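Local coordinates for protein phosphosugar isomerase (Escherichia coli O6:H1, PDB 5UQI) that probably interconverts arabinose-5-phosphate and ribulose-5-phosphate as a sugar isomerase domain protein, and binds arabinose-5-phosphate, at residues G44-I49 with V93-S98; S100-E105 with H128-I133. One frame throughout, in Å; residues are numbered along the deposited sequence.

Interaction 1: G44-I49 with V93-S98; sequences GKVVFI and VVILIS. With A5P (arabinose-5-phosphate), chain B.
V47 and I49 face strand 93-97 with both their N-H and C=O groups. V47 N donates to V93 O at 2.8 Å and V47 O accepts from I95 N. I49 repeats the pattern two residues on, giving its N-H to I95 O and taking I97 N on I49 O at 2.9 Å. That last bond is almost straight at both ends, with 171° at the hydrogen. A fifth bond, V93 N to K45 O at 3.0 Å, starts the ladder. The two strands run parallel, 22° apart.

V46, F48, V93 and I95 share one face of the sheet. I95 CD1 touches V46 CG1 at 3.6 Å and F48 CE2 at 3.8 Å. I95 CG1 sits beside the backbone N (chi1 -63°), and the chain then extends to place CD1 there. I97 CD1 meets the F48 ring at its edge, 3.9 Å from CD2. V47, I49, V94 and L96 cover the other face, where I49 CD1 presses on V94 CG1 at 3.6 Å.

Further out, F65 stacks edge-to-face with F48, and L61 and A62 of helix 52-67 touch the same ring. Strands 72-76 and 120-124 flank the pair. Beyond the last rung, S98 OG donates to phosphate oxygen O3P of arabinose-5-phosphate at 3.0 Å. Here hydrophobic parallel strands form the centre of the α/β sheet of a SIS domain, with the sugar phosphate bound past their C-terminal ends.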
loop_
_atom_site.group_PDB
_atom_site.type_symbol
_atom_site.label_atom_id
_atom_site.label_comp_id
_atom_site.label_asym_id
_atom_site.label_seq_id
_atom_site.Cartn_x
_atom_site.Cartn_y
_atom_site.Cartn_z
ATOM N N GLY A 44 15.756 9.258 0.178
ATOM C CA GLY A 44 15.467 9.247 1.624
ATOM C C GLY A 44 14.720 7.944 1.935
ATOM O O GLY A 44 15.080 6.895 1.424
ATOM N N LYS A 45 13.719 8.032 2.801
ATOM C CA LYS A 45 12.925 6.873 3.136
ATOM C C LYS A 45 11.594 6.886 2.391
ATOM O O LYS A 45 11.122 7.947 1.985
ATOM C CB LYS A 45 12.650 6.916 4.638
ATOM C CG LYS A 45 14.005 6.852 5.392
ATOM C CD LYS A 45 13.896 6.305 6.800
ATOM C CE LYS A 45 15.081 6.751 7.618
ATOM N NZ LYS A 45 16.268 5.925 7.312
ATOM N N VAL A 46 11.016 5.699 2.185
ATOM C CA VAL A 46 9.660 5.567 1.670
ATOM C C VAL A 46 8.704 5.591 2.861
ATOM O O VAL A 46 8.770 4.720 3.705
ATOM C CB VAL A 46 9.474 4.286 0.807
ATOM C CG1 VAL A 46 8.042 4.123 0.330
ATOM C CG2 VAL A 46 10.491 4.280 -0.360
ATOM N N VAL A 47 7.860 6.618 2.915
ATOM C CA VAL A 47 6.989 6.781 4.114
ATOM C C VAL A 47 5.612 6.376 3.703
ATOM O O VAL A 47 5.017 6.951 2.780
ATOM C CB VAL A 47 6.992 8.221 4.598
ATOM C CG1 VAL A 47 6.043 8.370 5.792
ATOM C CG2 VAL A 47 8.400 8.665 4.945
ATOM N N PHE A 48 5.076 5.340 4.376
ATOM C CA PHE A 48 3.718 4.877 4.069
ATOM C C PHE A 48 2.746 5.524 5.044
ATOM O O PHE A 48 3.026 5.576 6.258
ATOM C CB PHE A 48 3.607 3.339 4.259
ATOM C CG PHE A 48 4.189 2.538 3.148
ATOM C CD1 PHE A 48 5.545 2.206 3.155
ATOM C CD2 PHE A 48 3.328 2.054 2.123
ATOM C CE1 PHE A 48 6.092 1.434 2.086
ATOM C CE2 PHE A 48 3.871 1.273 1.070
ATOM C CZ PHE A 48 5.222 0.925 1.096
ATOM N N ILE A 49 1.598 5.975 4.512
ATOM C CA ILE A 49 0.598 6.620 5.374
ATOM C C ILE A 49 -0.741 5.966 5.072
ATOM O O ILE A 49 -1.149 5.770 3.900
ATOM C CB ILE A 49 0.486 8.163 5.032
ATOM C CG1 ILE A 49 1.823 8.831 5.319
ATOM C CG2 ILE A 49 -0.661 8.771 5.856
ATOM C CD1 ILE A 49 1.798 10.371 5.083
ATOM N N VAL A 93 9.936 9.897 0.011
ATOM C CA VAL A 93 8.833 9.717 -0.942
ATOM C C VAL A 93 7.694 9.160 -0.140
ATOM O O VAL A 93 7.958 8.258 0.662
ATOM C CB VAL A 93 9.227 8.768 -2.096
ATOM C CG1 VAL A 93 8.029 8.333 -2.956
ATOM C CG2 VAL A 93 10.376 9.442 -2.878
ATOM N N VAL A 94 6.470 9.618 -0.385
ATOM C CA VAL A 94 5.292 9.266 0.454
ATOM C C VAL A 94 4.359 8.406 -0.369
ATOM O O VAL A 94 3.981 8.781 -1.516
ATOM C CB VAL A 94 4.591 10.548 0.994
ATOM C CG1 VAL A 94 3.388 10.175 1.835
ATOM C CG2 VAL A 94 5.539 11.405 1.799
ATOM N N ILE A 95 3.944 7.247 0.188
ATOM C CA ILE A 95 2.914 6.449 -0.437
ATOM C C ILE A 95 1.707 6.525 0.468
ATOM O O ILE A 95 1.772 6.101 1.632
ATOM C CB ILE A 95 3.330 4.961 -0.607
ATOM C CG1 ILE A 95 4.558 4.857 -1.551
ATOM C CG2 ILE A 95 2.185 4.128 -1.084
ATOM C CD1 ILE A 95 5.119 3.431 -1.739
ATOM N N LEU A 96 0.601 7.046 -0.026
ATOM C CA LEU A 96 -0.610 7.120 0.779
ATOM C C LEU A 96 -1.582 6.045 0.308
ATOM O O LEU A 96 -1.902 5.935 -0.886
ATOM C CB LEU A 96 -1.303 8.481 0.608
ATOM C CG LEU A 96 -0.398 9.632 1.066
ATOM C CD1 LEU A 96 0.225 10.398 -0.134
ATOM C CD2 LEU A 96 -1.126 10.587 2.009
ATOM N N ILE A 97 -2.066 5.198 1.226
ATOM C CA ILE A 97 -2.923 4.061 0.891
ATOM C C ILE A 97 -4.311 4.310 1.381
ATOM O O ILE A 97 -4.528 4.580 2.569
ATOM C CB ILE A 97 -2.363 2.725 1.516
ATOM C CG1 ILE A 97 -0.963 2.450 0.990
ATOM C CG2 ILE A 97 -3.358 1.593 1.156
ATOM C CD1 ILE A 97 -0.412 1.095 1.522
ATOM N N SER A 98 -5.259 4.303 0.454
ATOM C CA SER A 98 -6.669 4.440 0.811
ATOM C C SER A 98 -7.500 3.743 -0.267
ATOM O O SER A 98 -7.427 4.118 -1.442
ATOM C CB SER A 98 -7.063 5.932 0.836
ATOM O OG SER A 98 -8.483 6.119 0.943
HETATM C C1 A5P B . -12.684 0.391 7.589
HETATM O O1 A5P B . -12.960 -0.581 7.020
HETATM C C2 A5P B . -11.262 0.696 7.712
HETATM O O2 A5P B . -10.509 -0.288 8.347
HETATM C C3 A5P B . -10.891 1.005 6.326
HETATM O O3 A5P B . -9.655 0.418 5.904
HETATM C C4 A5P B . -10.846 2.485 6.610
HETATM O O4 A5P B . -12.163 3.003 6.695
HETATM C C5 A5P B . -10.061 3.248 5.588
HETATM O O5 A5P B . -10.708 3.149 4.375
HETATM P P A5P B . -9.798 3.479 3.106
HETATM O O1P A5P B . -8.896 2.274 2.784
HETATM O O2P A5P B . -10.920 3.710 1.963
HETATM O O3P A5P B . -8.959 4.605 3.447
#

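Interaction 2: S100-E105 with H128-I133; sequences SGETAE and HSSLAI. With A5P (arabinose-5-phosphate), chain B.
G101, E102 and S129 give up the most surface here. G101 packs against the start of helix 130-134. G101 CA lies 3.5 Å from S129 OG. G101 O accepts from L131 N at 2.9 Å, in the carbonyl plane, and L131 CB packs beside the same oxygen.

E102 reaches the helix start with its carboxylate. The chain bends at chi2 (-62°), which turns the acid back toward S130. E102 OE1 takes S130 OG on its syn lone pair at 2.6 Å. E102 OE2 takes S130 N at 2.9 Å, with the donor well above the carboxylate plane. Two bonds to one residue fix the rotation of the acid. The N-terminal end of the helix would probably favour its negative charge.

S129 is the N-cap of helix 130-134. Its OG accepts a weak bond from A132 N, and it also bonds with S126 O and T124 OG1. S129 CB touches S100 O at 3.4 Å. S100-T103 belong to the phosphate-binding loop after strand 93-97, as in SIS domains.

In that loop S100 OG accepts from E102 N at 3.0 Å, an ST turn. S100 N and OG both donate to O2P of arabinose-5-phosphate, the N-H nearly straight at 170°. T103 OG1 also lies at O3P of the ligand, but 2.4 Å is too short to be trusted in detail. K53, S54, S98 and N99 also bond to the ligand.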
loop_
_atom_site.group_PDB
_atom_site.type_symbol
_atom_site.label_atom_id
_atom_site.label_comp_id
_atom_site.label_asym_id
_atom_site.label_seq_id
_atom_site.Cartn_x
_atom_site.Cartn_y
_atom_site.Cartn_z
ATOM N N SER A 100 -10.757 3.647 -0.944
ATOM C CA SER A 100 -11.680 4.570 -1.622
ATOM C C SER A 100 -10.957 5.760 -2.238
ATOM O O SER A 100 -11.438 6.337 -3.243
ATOM C CB SER A 100 -12.691 5.126 -0.634
ATOM O OG SER A 100 -12.087 5.962 0.369
ATOM N N GLY A 101 -9.856 6.198 -1.630
ATOM C CA GLY A 101 -9.213 7.455 -2.075
ATOM C C GLY A 101 -10.014 8.677 -1.639
ATOM O O GLY A 101 -9.720 9.807 -2.086
ATOM N N GLU A 102 -10.937 8.472 -0.687
ATOM C CA GLU A 102 -11.791 9.561 -0.184
ATOM C C GLU A 102 -11.730 9.717 1.331
ATOM O O GLU A 102 -12.411 10.590 1.891
ATOM C CB GLU A 102 -13.243 9.342 -0.623
ATOM C CG GLU A 102 -13.463 9.274 -2.160
ATOM C CD GLU A 102 -13.086 10.542 -2.894
ATOM O OE1 GLU A 102 -13.044 11.624 -2.252
ATOM O OE2 GLU A 102 -12.787 10.443 -4.146
ATOM N N THR A 103 -10.906 8.878 2.002
ATOM C CA THR A 103 -10.937 8.862 3.475
ATOM C C THR A 103 -10.542 10.213 3.991
ATOM O O THR A 103 -9.475 10.672 3.666
ATOM C CB THR A 103 -9.895 7.796 3.918
ATOM O OG1 THR A 103 -10.249 6.589 3.268
ATOM C CG2 THR A 103 -9.889 7.621 5.461
ATOM N N ALA A 104 -11.393 10.823 4.829
ATOM C CA ALA A 104 -11.168 12.201 5.298
ATOM C C ALA A 104 -9.818 12.377 5.962
ATOM O O ALA A 104 -9.090 13.328 5.714
ATOM C CB ALA A 104 -12.270 12.651 6.241
ATOM N N GLU A 105 -9.455 11.394 6.804
ATOM C CA GLU A 105 -8.181 11.525 7.504
ATOM C C GLU A 105 -6.975 11.555 6.572
ATOM O O GLU A 105 -5.975 12.215 6.876
ATOM C CB GLU A 105 -8.032 10.340 8.522
ATOM C CG GLU A 105 -9.078 10.349 9.632
ATOM C CD GLU A 105 -10.300 9.500 9.313
ATOM O OE1 GLU A 105 -10.670 9.319 8.098
ATOM O OE2 GLU A 105 -10.973 9.092 10.268
ATOM N N HIS A 128 -9.544 8.450 -10.342
ATOM C CA HIS A 128 -10.413 9.610 -10.225
ATOM C C HIS A 128 -10.710 10.016 -8.793
ATOM O O HIS A 128 -11.443 10.991 -8.549
ATOM C CB HIS A 128 -11.759 9.404 -10.991
ATOM C CG HIS A 128 -11.577 9.130 -12.447
ATOM N ND1 HIS A 128 -11.248 10.126 -13.349
ATOM C CD2 HIS A 128 -11.614 7.976 -13.153
ATOM C CE1 HIS A 128 -11.114 9.598 -14.552
ATOM N NE2 HIS A 128 -11.340 8.296 -14.467
ATOM N N SER A 129 -10.157 9.269 -7.830
ATOM C CA SER A 129 -10.456 9.576 -6.430
ATOM C C SER A 129 -9.761 10.869 -6.047
ATOM O O SER A 129 -8.760 11.248 -6.663
ATOM C CB SER A 129 -10.060 8.400 -5.503
ATOM O OG SER A 129 -8.635 8.230 -5.486
ATOM N N SER A 130 -10.262 11.503 -4.984
ATOM C CA SER A 130 -9.696 12.737 -4.465
ATOM C C SER A 130 -8.219 12.611 -4.165
ATOM O O SER A 130 -7.416 13.418 -4.549
ATOM C CB SER A 130 -10.460 13.200 -3.221
ATOM O OG SER A 130 -11.839 13.499 -3.559
ATOM N N LEU A 131 -7.859 11.525 -3.473
ATOM C CA LEU A 131 -6.449 11.305 -3.196
ATOM C C LEU A 131 -5.561 11.129 -4.455
ATOM O O LEU A 131 -4.513 11.737 -4.567
ATOM C CB LEU A 131 -6.278 10.021 -2.302
ATOM C CG LEU A 131 -4.828 9.700 -1.954
ATOM C CD1 LEU A 131 -4.147 10.787 -1.154
ATOM C CD2 LEU A 131 -4.812 8.397 -1.121
ATOM N N ALA A 132 -6.030 10.287 -5.380
ATOM C CA ALA A 132 -5.297 9.971 -6.587
ATOM C C ALA A 132 -5.058 11.214 -7.460
ATOM O O ALA A 132 -3.958 11.391 -7.943
ATOM C CB ALA A 132 -6.007 8.900 -7.350
ATOM N N ILE A 133 -6.102 12.041 -7.540
ATOM C CA ILE A 133 -6.023 13.306 -8.294
ATOM C C ILE A 133 -4.985 14.261 -7.721
ATOM O O ILE A 133 -4.374 15.052 -8.451
ATOM C CB ILE A 133 -7.427 14.003 -8.304
ATOM C CG1 ILE A 133 -8.365 13.246 -9.231
ATOM C CG2 ILE A 133 -7.351 15.482 -8.713
ATOM C CD1 ILE A 133 -7.957 13.199 -10.689
HETATM C C1 A5P B . -12.684 0.391 7.589
HETATM O O1 A5P B . -12.960 -0.581 7.020
HETATM C C2 A5P B . -11.262 0.696 7.712
HETATM O O2 A5P B . -10.509 -0.288 8.347
HETATM C C3 A5P B . -10.891 1.005 6.326
HETATM O O3 A5P B . -9.655 0.418 5.904
HETATM C C4 A5P B . -10.846 2.485 6.610
HETATM O O4 A5P B . -12.163 3.003 6.695
HETATM C C5 A5P B . -10.061 3.248 5.588
HETATM O O5 A5P B . -10.708 3.149 4.375
HETATM P P A5P B . -9.798 3.479 3.106
HETATM O O1P A5P B . -8.896 2.274 2.784
HETATM O O2P A5P B . -10.920 3.710 1.963
HETATM O O3P A5P B . -8.959 4.605 3.447
#

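Overall arrangement
Interaction 1 comes first along the chain and closes before interaction 2 opens. Their centres lie about 15 Å apart. Interaction 1 is in the middle of the five-stranded parallel sheet, about 8 Å from the centre of the chain; interaction 2 is farther out, about 14 Å from it. Strand 93-97 runs on through the phosphate loop into helix 104-107, and this run of chain joins the two contacts. They also touch directly: S98 OG probably hydrogen-bonds to T103 OG1, and L131 CD2 packs on L96 O and S98 CB. Both contacts bind the same arabinose-5-phosphate. Strand 93-97 thus carries this ligand loop, and the start of helix 130-134 backs it.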